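Local coordinates for protein MlnE (Bacillus amyloliquefaciens subsp. plantarum, PDB 5D2E) that forms the N-terminal, NADP-binding B-type ketoreductase part of the macrolactin polyketide assembly line, probably reducing beta-keto groups of the growing chain, at residues F63-T71 with P83-E91; I123-A134 with L167-E178. All coordinates share one frame; numbering follows the deposited sequence.

How the contacts relate
Both contacts lie in the first of the two Rossmann-like halves of this ketoreductase, away from the NADP pocket in the second half. Along the chain they come in series, neither nested nor crossed. Contact 1 closes a short excursion first: strand 60-64 leads through helix 70-76 to its parallel neighbour, strand 84-89. Contact 2 then closes a longer one, from strand 127-133 through helix 141-164 to strand 171-180. The shared seam is the pairing of strands 60-64 and 127-133, where Phe63 N lies 2.8 Å from Ile129 O and Phe63 O 2.9 Å from Phe131 N. The two beta-alpha-beta units thus join through this strand pair; the centres of the two contacts are about 12 Å apart.

Contact 1: F63-T71 with P83-E91; sequences FCEDDSMYT and PFIYVTSGE
Tyr86 buries the largest area here, its ring packed against Tyr70 and its hydroxyl set into the turn after strand 60-64. With CG anti to the backbone N (chi1 -169°), the phenol extends into that turn. Tyr86 OH donates to Asp66 O at 2.7 Å, in the carbonyl plane and on a lone pair, and accepts from Met69 N at 3.1 Å; two bonds of opposite sense thus fix its position. The turn is further shaped by an Asx turn, Asp66 OD1 receiving Ser68 N and Ser68 OG. Tyr70 covers one face of the Tyr86 ring: its CB stands 4.0 Å from the centroid, a CH-pi contact, and its edge points at that face in a T-shaped stack, planes at 79°. On the opposite sheet face Val87 and Phe63 lie side by side, Phe63 CD1 being 3.9 Å from Val87 CB. The parallel pairing is tied by Cys64 N to Val87 O (2.9 Å). Beyond it, one water bridges Glu65 O and Ser89 O. The contact completes the beta-alpha-beta unit of strand 60-64, helix 70-76 and strand 84-89; Arg100 of strand 100-103 makes a cation-pi contact with Tyr70, while Phe63 pairs with strand 127-133.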
loop_
_atom_site.group_PDB
_atom_site.type_symbol
_atom_site.label_atom_id
_atom_site.label_comp_id
_atom_site.label_asym_id
_atom_site.label_seq_id
_atom_site.Cartn_x
_atom_site.Cartn_y
_atom_site.Cartn_z
ATOM N N PHE A 63 -10.762 3.382 20.883
ATOM C CA PHE A 63 -11.782 3.664 19.904
ATOM C C PHE A 63 -12.297 2.316 19.410
ATOM O O PHE A 63 -11.494 1.463 18.995
ATOM C CB PHE A 63 -11.188 4.406 18.698
ATOM C CG PHE A 63 -10.701 5.820 18.971
ATOM C CD1 PHE A 63 -11.581 6.853 19.097
ATOM C CD2 PHE A 63 -9.343 6.101 19.061
ATOM C CE1 PHE A 63 -11.154 8.131 19.318
ATOM C CE2 PHE A 63 -8.886 7.393 19.311
ATOM C CZ PHE A 63 -9.819 8.419 19.412
ATOM N N CYS A 64 -13.623 2.140 19.392
ATOM C CA CYS A 64 -14.233 0.863 18.986
ATOM C C CYS A 64 -15.547 1.211 18.377
ATOM O O CYS A 64 -16.161 2.203 18.740
ATOM C CB CYS A 64 -14.410 -0.070 20.217
ATOM S SG CYS A 64 -14.808 -1.815 19.768
ATOM N N GLU A 65 -16.027 0.393 17.475
ATOM C CA GLU A 65 -17.272 0.712 16.802
ATOM C C GLU A 65 -18.458 0.617 17.787
ATOM O O GLU A 65 -19.395 1.408 17.713
ATOM C CB GLU A 65 -17.457 -0.180 15.554
ATOM C CG GLU A 65 -18.409 0.357 14.498
ATOM C CD GLU A 65 -17.991 1.697 13.852
ATOM O OE1 GLU A 65 -16.893 1.884 13.215
ATOM O OE2 GLU A 65 -18.847 2.583 13.947
ATOM N N ASP A 66 -18.347 -0.259 18.764
ATOM C CA ASP A 66 -19.452 -0.527 19.662
ATOM C C ASP A 66 -18.902 -0.912 20.977
ATOM O O ASP A 66 -17.657 -0.875 21.223
ATOM C CB ASP A 66 -20.361 -1.644 19.053
ATOM C CG ASP A 66 -19.636 -2.966 18.859
ATOM O OD1 ASP A 66 -18.593 -3.265 19.494
ATOM O OD2 ASP A 66 -20.109 -3.721 18.001
ATOM N N ASP A 67 -19.743 -1.360 21.909
ATOM C CA ASP A 67 -19.100 -1.728 23.187
ATOM C C ASP A 67 -18.640 -3.122 23.424
ATOM O O ASP A 67 -18.400 -3.509 24.569
ATOM C CB ASP A 67 -19.840 -1.218 24.380
ATOM C CG ASP A 67 -21.207 -1.223 24.175
ATOM O OD1 ASP A 67 -21.630 -2.383 23.957
ATOM O OD2 ASP A 67 -21.801 -0.091 24.189
ATOM N N SER A 68 -18.379 -3.844 22.355
ATOM C CA SER A 68 -18.016 -5.254 22.462
ATOM C C SER A 68 -16.717 -5.474 23.184
ATOM O O SER A 68 -16.491 -6.531 23.749
ATOM C CB SER A 68 -17.979 -5.924 21.087
ATOM O OG SER A 68 -17.021 -5.289 20.282
ATOM N N MET A 69 -15.822 -4.484 23.202
ATOM C CA MET A 69 -14.578 -4.663 23.945
ATOM C C MET A 69 -14.556 -4.029 25.360
ATOM O O MET A 69 -13.544 -4.124 26.069
ATOM C CB MET A 69 -13.447 -4.118 23.103
ATOM C CG MET A 69 -13.146 -5.014 21.895
ATOM S SD MET A 69 -12.406 -6.605 22.360
ATOM C CE MET A 69 -10.922 -6.295 23.233
ATOM N N TYR A 70 -15.655 -3.416 25.793
ATOM C CA TYR A 70 -15.599 -2.619 27.027
ATOM C C TYR A 70 -15.334 -3.492 28.274
ATOM O O TYR A 70 -14.341 -3.296 29.028
ATOM C CB TYR A 70 -16.858 -1.756 27.189
ATOM C CG TYR A 70 -16.808 -0.975 28.485
ATOM C CD1 TYR A 70 -16.036 0.187 28.596
ATOM C CD2 TYR A 70 -17.509 -1.415 29.598
ATOM C CE1 TYR A 70 -15.965 0.906 29.785
ATOM C CE2 TYR A 70 -17.443 -0.721 30.796
ATOM C CZ TYR A 70 -16.675 0.441 30.867
ATOM O OH TYR A 70 -16.615 1.109 32.045
ATOM N N THR A 71 -16.187 -4.490 28.482
ATOM C CA THR A 71 -16.055 -5.398 29.689
ATOM C C THR A 71 -14.764 -6.104 29.774
ATOM O O THR A 71 -14.128 -6.150 30.834
ATOM C CB THR A 71 -17.115 -6.492 29.623
ATOM O OG1 THR A 71 -18.367 -5.822 29.579
ATOM C CG2 THR A 71 -17.039 -7.391 30.870
ATOM N N PRO A 83 -7.003 6.540 34.152
ATOM C CA PRO A 83 -8.288 6.411 33.467
ATOM C C PRO A 83 -8.274 5.535 32.211
ATOM O O PRO A 83 -7.300 5.552 31.471
ATOM C CB PRO A 83 -8.629 7.823 33.061
ATOM C CG PRO A 83 -7.760 8.721 33.882
ATOM C CD PRO A 83 -6.612 7.942 34.404
ATOM N N PHE A 84 -9.401 4.874 31.953
ATOM C CA PHE A 84 -9.652 4.201 30.681
ATOM C C PHE A 84 -10.785 4.903 29.971
ATOM O O PHE A 84 -11.902 5.047 30.499
ATOM C CB PHE A 84 -9.931 2.729 30.963
ATOM C CG PHE A 84 -10.269 1.916 29.756
ATOM C CD1 PHE A 84 -9.298 1.595 28.826
ATOM C CD2 PHE A 84 -11.567 1.475 29.541
ATOM C CE1 PHE A 84 -9.620 0.838 27.727
ATOM C CE2 PHE A 84 -11.868 0.681 28.457
ATOM C CZ PHE A 84 -10.902 0.373 27.550
ATOM N N ILE A 85 -10.489 5.470 28.797
ATOM C CA ILE A 85 -11.484 6.211 28.034
ATOM C C ILE A 85 -11.953 5.354 26.859
ATOM O O ILE A 85 -11.125 4.884 26.043
ATOM C CB ILE A 85 -10.871 7.523 27.506
ATOM C CG1 ILE A 85 -10.193 8.306 28.660
ATOM C CG2 ILE A 85 -11.924 8.335 26.787
ATOM C CD1 ILE A 85 -11.110 8.754 29.816
ATOM N N TYR A 86 -13.237 5.156 26.732
ATOM C CA TYR A 86 -13.779 4.234 25.710
ATOM C C TYR A 86 -14.779 4.929 24.855
ATOM O O TYR A 86 -15.817 5.440 25.299
ATOM C CB TYR A 86 -14.354 2.995 26.365
ATOM C CG TYR A 86 -14.708 1.869 25.462
ATOM C CD1 TYR A 86 -15.947 1.798 24.880
ATOM C CD2 TYR A 86 -13.837 0.808 25.247
ATOM C CE1 TYR A 86 -16.280 0.715 24.065
ATOM C CE2 TYR A 86 -14.178 -0.278 24.462
ATOM C CZ TYR A 86 -15.379 -0.306 23.839
ATOM O OH TYR A 86 -15.792 -1.386 23.053
ATOM N N VAL A 87 -14.438 5.048 23.587
ATOM C CA VAL A 87 -15.207 5.810 22.643
ATOM C C VAL A 87 -15.812 4.930 21.572
ATOM O O VAL A 87 -15.103 4.198 20.877
ATOM C CB VAL A 87 -14.302 6.847 21.945
ATOM C CG1 VAL A 87 -15.143 7.813 21.085
ATOM C CG2 VAL A 87 -13.430 7.568 22.962
ATOM N N THR A 88 -17.108 5.071 21.385
ATOM C CA THR A 88 -17.822 4.331 20.390
ATOM C C THR A 88 -18.475 5.204 19.373
ATOM O O THR A 88 -18.535 6.413 19.475
ATOM C CB THR A 88 -18.926 3.438 21.046
ATOM O OG1 THR A 88 -19.880 4.274 21.685
ATOM C CG2 THR A 88 -18.381 2.532 22.023
ATOM N N SER A 89 -18.961 4.571 18.331
ATOM C CA SER A 89 -19.645 5.234 17.267
ATOM C C SER A 89 -21.051 5.729 17.621
ATOM O O SER A 89 -21.830 5.004 18.232
ATOM C CB SER A 89 -19.765 4.259 16.097
ATOM O OG SER A 89 -20.308 4.952 15.041
ATOM N N GLY A 90 -21.373 6.949 17.215
ATOM C CA GLY A 90 -22.694 7.531 17.440
ATOM C C GLY A 90 -23.026 8.586 16.390
ATOM O O GLY A 90 -22.153 9.019 15.637
ATOM N N GLU A 91 -24.278 9.031 16.367
ATOM C CA GLU A 91 -24.706 10.125 15.481
ATOM C C GLU A 91 -23.942 11.399 15.845
ATOM O O GLU A 91 -23.464 12.133 15.016
ATOM C CB GLU A 91 -26.205 10.437 15.646
ATOM C CG GLU A 91 -27.160 9.256 15.610
ATOM C CD GLU A 91 -27.025 8.418 14.346
ATOM O OE1 GLU A 91 -26.720 8.983 13.266
ATOM O OE2 GLU A 91 -27.234 7.181 14.434
HETATM O O HOH W 1 -21.720 2.223 18.865
#

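Contact 2: I123-A134 with L167-E178; sequences IRPRHIIHFLAA and LCPKAEILYLYE
Ile129, Leu174 and Leu176 form the apolar centre on one face of this parallel strand pair. Ile129 touches both leucines with different branches: CD1 reaches Leu174 CB at 3.8 Å, since CG1 lies beside the backbone N (chi1 -52°) and the chain bends again at chi2, while CG2 meets Leu176 CD1 at 3.7 Å. Phe131 continues the row, its CD1 packing on Leu176 CB. On the other face Ile128 and Ile173 run side by side, and His130 ND1 comes in plane to the edge of the Tyr175 ring. Helix 141-164, which connects the two strands, packs on this face and supplies Ser154 to His130 NE2.

Backbone bonds alternate from Glu172 N to Arg126 O as far as Leu176 N to His130 O (2.9 Å). Then the register shifts by one: Glu178 N donates to Ala133 O (3.1 Å), where unbroken pairing would use Leu132 O; Ala133 centres an inverse gamma turn, and a water bridges Leu132 N and Leu176 O.

At the polar edge Arg126 NE donates to Glu172 OE2 at 2.7 Å with an N-H...O angle of 155°, meeting the anti lone pair of that oxygen; guanidinium and carboxylate are 21° from coplanar. Lys170 CB covers one guanidinium face, and Arg126 NH1 is paired with Glu58. Pro169 CG rests over the Arg124 guanidinium, 3.7 Å from NH1.

The chemistry implies an apolar seam held by the strand bonds named, with water at the shift and Ser154 meeting buried His130; the ion pair sits where the strands begin, the Glu178 carboxylate borders Phe131 and Ala134 at the far end.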
loop_
_atom_site.group_PDB
_atom_site.type_symbol
_atom_site.label_atom_id
_atom_site.label_comp_id
_atom_site.label_asym_id
_atom_site.label_seq_id
_atom_site.Cartn_x
_atom_site.Cartn_y
_atom_site.Cartn_z
ATOM N N ILE A 123 -7.219 14.938 31.357
ATOM C CA ILE A 123 -6.984 13.557 30.958
ATOM C C ILE A 123 -6.074 13.625 29.694
ATOM O O ILE A 123 -6.522 14.045 28.647
ATOM C CB ILE A 123 -8.319 12.809 30.698
ATOM C CG1 ILE A 123 -8.997 12.570 32.052
ATOM C CG2 ILE A 123 -8.049 11.398 30.208
ATOM C CD1 ILE A 123 -10.418 12.103 31.971
ATOM N N ARG A 124 -4.806 13.223 29.816
ATOM C CA ARG A 124 -3.825 13.260 28.739
ATOM C C ARG A 124 -3.427 11.792 28.370
ATOM O O ARG A 124 -2.633 11.161 29.057
ATOM C CB ARG A 124 -2.562 14.028 29.200
ATOM C CG ARG A 124 -1.358 13.883 28.221
ATOM C CD ARG A 124 -0.131 14.715 28.616
ATOM N NE ARG A 124 -0.421 16.138 28.484
ATOM C CZ ARG A 124 0.404 17.114 28.817
ATOM N NH1 ARG A 124 1.605 16.833 29.283
ATOM N NH2 ARG A 124 0.026 18.368 28.614
ATOM N N PRO A 125 -4.055 11.230 27.332
ATOM C CA PRO A 125 -3.791 9.814 26.989
ATOM C C PRO A 125 -2.387 9.643 26.509
ATOM O O PRO A 125 -1.854 10.546 25.837
ATOM C CB PRO A 125 -4.768 9.533 25.855
ATOM C CG PRO A 125 -5.796 10.606 25.897
ATOM C CD PRO A 125 -5.131 11.807 26.533
ATOM N N ARG A 126 -1.801 8.505 26.823
ATOM C CA ARG A 126 -0.583 8.087 26.234
ATOM C C ARG A 126 -0.776 6.848 25.327
ATOM O O ARG A 126 -0.300 6.799 24.211
ATOM C CB ARG A 126 0.411 7.729 27.288
ATOM C CG ARG A 126 1.825 8.160 26.866
ATOM C CD ARG A 126 2.743 7.036 27.029
ATOM N NE ARG A 126 4.044 7.282 26.414
ATOM C CZ ARG A 126 5.058 7.838 27.046
ATOM N NH1 ARG A 126 4.896 8.304 28.275
ATOM N NH2 ARG A 126 6.229 7.958 26.443
ATOM N N HIS A 127 -1.556 5.883 25.778
ATOM C CA HIS A 127 -1.813 4.690 24.989
ATOM C C HIS A 127 -3.116 4.768 24.279
ATOM O O HIS A 127 -4.132 4.869 24.909
ATOM C CB HIS A 127 -1.766 3.483 25.891
ATOM C CG HIS A 127 -0.628 3.560 26.846
ATOM N ND1 HIS A 127 0.621 3.069 26.540
ATOM C CD2 HIS A 127 -0.497 4.241 28.012
ATOM C CE1 HIS A 127 1.459 3.374 27.503
ATOM N NE2 HIS A 127 0.805 4.082 28.413
ATOM N N ILE A 128 -3.079 4.693 22.944
ATOM C CA ILE A 128 -4.235 4.828 22.123
ATOM C C ILE A 128 -4.424 3.516 21.408
ATOM O O ILE A 128 -3.449 2.999 20.861
ATOM C CB ILE A 128 -4.047 5.892 21.011
ATOM C CG1 ILE A 128 -3.459 7.206 21.517
ATOM C CG2 ILE A 128 -5.322 6.085 20.274
ATOM C CD1 ILE A 128 -4.103 7.789 22.706
ATOM N N ILE A 129 -5.661 2.995 21.448
ATOM C CA ILE A 129 -6.064 1.788 20.772
ATOM C C ILE A 129 -7.117 2.205 19.729
ATOM O O ILE A 129 -8.140 2.764 20.024
ATOM C CB ILE A 129 -6.627 0.677 21.652
ATOM C CG1 ILE A 129 -5.678 0.341 22.827
ATOM C CG2 ILE A 129 -7.046 -0.527 20.794
ATOM C CD1 ILE A 129 -4.375 -0.194 22.438
ATOM N N HIS A 130 -6.809 1.927 18.452
ATOM C CA HIS A 130 -7.756 2.191 17.401
ATOM C C HIS A 130 -8.230 0.861 16.870
ATOM O O HIS A 130 -7.479 0.110 16.204
ATOM C CB HIS A 130 -7.084 2.994 16.312
ATOM C CG HIS A 130 -8.027 3.489 15.269
ATOM N ND1 HIS A 130 -8.421 2.714 14.200
ATOM C CD2 HIS A 130 -8.608 4.704 15.087
ATOM C CE1 HIS A 130 -9.266 3.392 13.443
ATOM N NE2 HIS A 130 -9.367 4.619 13.935
ATOM N N PHE A 131 -9.483 0.524 17.162
ATOM C CA PHE A 131 -10.033 -0.736 16.718
ATOM C C PHE A 131 -11.436 -0.592 16.124
ATOM O O PHE A 131 -12.432 -1.031 16.716
ATOM C CB PHE A 131 -10.076 -1.714 17.918
ATOM C CG PHE A 131 -10.548 -3.148 17.570
ATOM C CD1 PHE A 131 -10.359 -3.698 16.338
ATOM C CD2 PHE A 131 -11.137 -3.926 18.529
ATOM C CE1 PHE A 131 -10.748 -5.024 16.059
ATOM C CE2 PHE A 131 -11.535 -5.226 18.264
ATOM C CZ PHE A 131 -11.309 -5.783 17.036
ATOM N N LEU A 132 -11.488 -0.038 14.946
ATOM C CA LEU A 132 -12.691 0.137 14.164
ATOM C C LEU A 132 -12.688 -0.769 12.914
ATOM O O LEU A 132 -13.731 -0.966 12.295
ATOM C CB LEU A 132 -12.757 1.534 13.614
ATOM C CG LEU A 132 -12.729 2.664 14.629
ATOM C CD1 LEU A 132 -12.906 3.976 13.914
ATOM C CD2 LEU A 132 -13.789 2.464 15.738
ATOM N N ALA A 133 -11.504 -1.247 12.533
ATOM C CA ALA A 133 -11.312 -1.936 11.216
ATOM C C ALA A 133 -11.726 -3.390 11.240
ATOM O O ALA A 133 -10.906 -4.300 11.570
ATOM C CB ALA A 133 -9.877 -1.807 10.745
ATOM N N ALA A 134 -13.015 -3.585 10.940
ATOM C CA ALA A 134 -13.555 -4.910 10.788
ATOM C C ALA A 134 -14.522 -4.984 9.641
ATOM O O ALA A 134 -14.819 -3.995 8.978
ATOM C CB ALA A 134 -14.156 -5.430 12.136
ATOM N N LEU A 167 -2.971 17.171 22.158
ATOM C CA LEU A 167 -3.511 16.346 23.187
ATOM C C LEU A 167 -2.433 15.437 23.797
ATOM O O LEU A 167 -2.435 15.223 24.999
ATOM C CB LEU A 167 -4.689 15.586 22.631
ATOM C CG LEU A 167 -5.247 14.586 23.617
ATOM C CD1 LEU A 167 -6.005 15.423 24.634
ATOM C CD2 LEU A 167 -6.169 13.571 22.964
ATOM N N CYS A 168 -1.488 14.966 22.957
ATOM C CA CYS A 168 -0.507 13.975 23.297
ATOM C C CYS A 168 0.884 14.416 22.931
ATOM O O CYS A 168 1.353 14.201 21.815
ATOM C CB CYS A 168 -0.813 12.655 22.556
ATOM S SG CYS A 168 -2.485 11.988 22.798
ATOM N N PRO A 169 1.606 14.940 23.899
ATOM C CA PRO A 169 3.027 15.207 23.661
ATOM C C PRO A 169 3.789 13.956 23.190
ATOM O O PRO A 169 4.691 14.075 22.363
ATOM C CB PRO A 169 3.532 15.682 25.035
ATOM C CG PRO A 169 2.298 16.227 25.708
ATOM C CD PRO A 169 1.126 15.414 25.198
ATOM N N LYS A 170 3.426 12.789 23.725
ATOM C CA LYS A 170 3.897 11.500 23.265
ATOM C C LYS A 170 2.711 10.574 23.250
ATOM O O LYS A 170 1.838 10.642 24.117
ATOM C CB LYS A 170 4.907 10.922 24.221
ATOM C CG LYS A 170 6.315 11.444 24.057
ATOM C CD LYS A 170 7.322 10.507 24.740
ATOM C CE LYS A 170 8.709 10.701 24.150
ATOM N NZ LYS A 170 9.164 12.098 24.378
ATOM N N ALA A 171 2.670 9.683 22.279
ATOM C CA ALA A 171 1.564 8.695 22.239
ATOM C C ALA A 171 2.104 7.440 21.637
ATOM O O ALA A 171 2.995 7.476 20.741
ATOM C CB ALA A 171 0.412 9.200 21.421
ATOM N N GLU A 172 1.577 6.318 22.129
ATOM C CA GLU A 172 1.796 5.025 21.488
ATOM C C GLU A 172 0.467 4.606 20.939
ATOM O O GLU A 172 -0.484 4.398 21.711
ATOM C CB GLU A 172 2.303 3.968 22.477
ATOM C CG GLU A 172 3.101 4.500 23.693
ATOM C CD GLU A 172 4.447 5.140 23.378
ATOM O OE1 GLU A 172 5.085 4.718 22.403
ATOM O OE2 GLU A 172 4.875 6.061 24.122
ATOM N N ILE A 173 0.393 4.464 19.629
ATOM C CA ILE A 173 -0.873 4.214 18.938
ATOM C C ILE A 173 -0.859 2.766 18.414
ATOM O O ILE A 173 0.077 2.403 17.701
ATOM C CB ILE A 173 -1.071 5.142 17.765
ATOM C CG1 ILE A 173 -1.124 6.620 18.222
ATOM C CG2 ILE A 173 -2.347 4.734 17.013
ATOM C CD1 ILE A 173 0.211 7.356 18.111
ATOM N N LEU A 174 -1.856 1.965 18.764
ATOM C CA LEU A 174 -1.956 0.607 18.323
ATOM C C LEU A 174 -3.194 0.522 17.524
ATOM O O LEU A 174 -4.301 0.710 18.041
ATOM C CB LEU A 174 -1.949 -0.407 19.505
ATOM C CG LEU A 174 -2.171 -1.878 19.104
ATOM C CD1 LEU A 174 -1.074 -2.430 18.178
ATOM C CD2 LEU A 174 -2.262 -2.725 20.376
ATOM N N TYR A 175 -3.018 0.265 16.223
ATOM C CA TYR A 175 -4.059 0.101 15.268
ATOM C C TYR A 175 -4.286 -1.391 15.072
ATOM O O TYR A 175 -3.362 -2.108 14.781
ATOM C CB TYR A 175 -3.652 0.771 13.970
ATOM C CG TYR A 175 -4.412 0.318 12.774
ATOM C CD1 TYR A 175 -5.723 0.708 12.536
ATOM C CD2 TYR A 175 -3.819 -0.573 11.869
ATOM C CE1 TYR A 175 -6.420 0.198 11.433
ATOM C CE2 TYR A 175 -4.517 -1.064 10.774
ATOM C CZ TYR A 175 -5.793 -0.678 10.558
ATOM O OH TYR A 175 -6.386 -1.187 9.399
ATOM N N LEU A 176 -5.551 -1.828 15.220
ATOM C CA LEU A 176 -5.989 -3.206 15.092
ATOM C C LEU A 176 -7.026 -3.368 14.016
ATOM O O LEU A 176 -7.881 -2.535 13.845
ATOM C CB LEU A 176 -6.634 -3.719 16.395
ATOM C CG LEU A 176 -5.903 -3.392 17.688
ATOM C CD1 LEU A 176 -6.660 -3.769 18.958
ATOM C CD2 LEU A 176 -4.576 -4.081 17.642
ATOM N N TYR A 177 -6.924 -4.481 13.295
ATOM C CA TYR A 177 -7.933 -4.884 12.362
ATOM C C TYR A 177 -8.090 -6.405 12.388
ATOM O O TYR A 177 -7.151 -7.122 12.707
ATOM C CB TYR A 177 -7.645 -4.462 10.935
ATOM C CG TYR A 177 -6.463 -5.052 10.254
ATOM C CD1 TYR A 177 -5.188 -4.524 10.459
ATOM C CD2 TYR A 177 -6.598 -6.158 9.383
ATOM C CE1 TYR A 177 -4.085 -5.038 9.803
ATOM C CE2 TYR A 177 -5.497 -6.669 8.716
ATOM C CZ TYR A 177 -4.247 -6.115 8.949
ATOM O OH TYR A 177 -3.146 -6.621 8.326
ATOM N N GLU A 178 -9.275 -6.848 11.985
ATOM C CA GLU A 178 -9.604 -8.246 11.961
ATOM C C GLU A 178 -9.444 -8.803 10.562
ATOM O O GLU A 178 -9.694 -8.135 9.556
ATOM C CB GLU A 178 -11.032 -8.502 12.361
ATOM C CG GLU A 178 -11.354 -8.145 13.797
ATOM C CD GLU A 178 -12.816 -8.428 14.114
ATOM O OE1 GLU A 178 -13.625 -8.723 13.197
ATOM O OE2 GLU A 178 -13.113 -8.419 15.278
HETATM O O HOH W 2 -2.807 16.815 27.073
HETATM O O HOH W 3 0.650 11.845 26.130
HETATM O O HOH W 4 -9.023 -0.008 13.500
#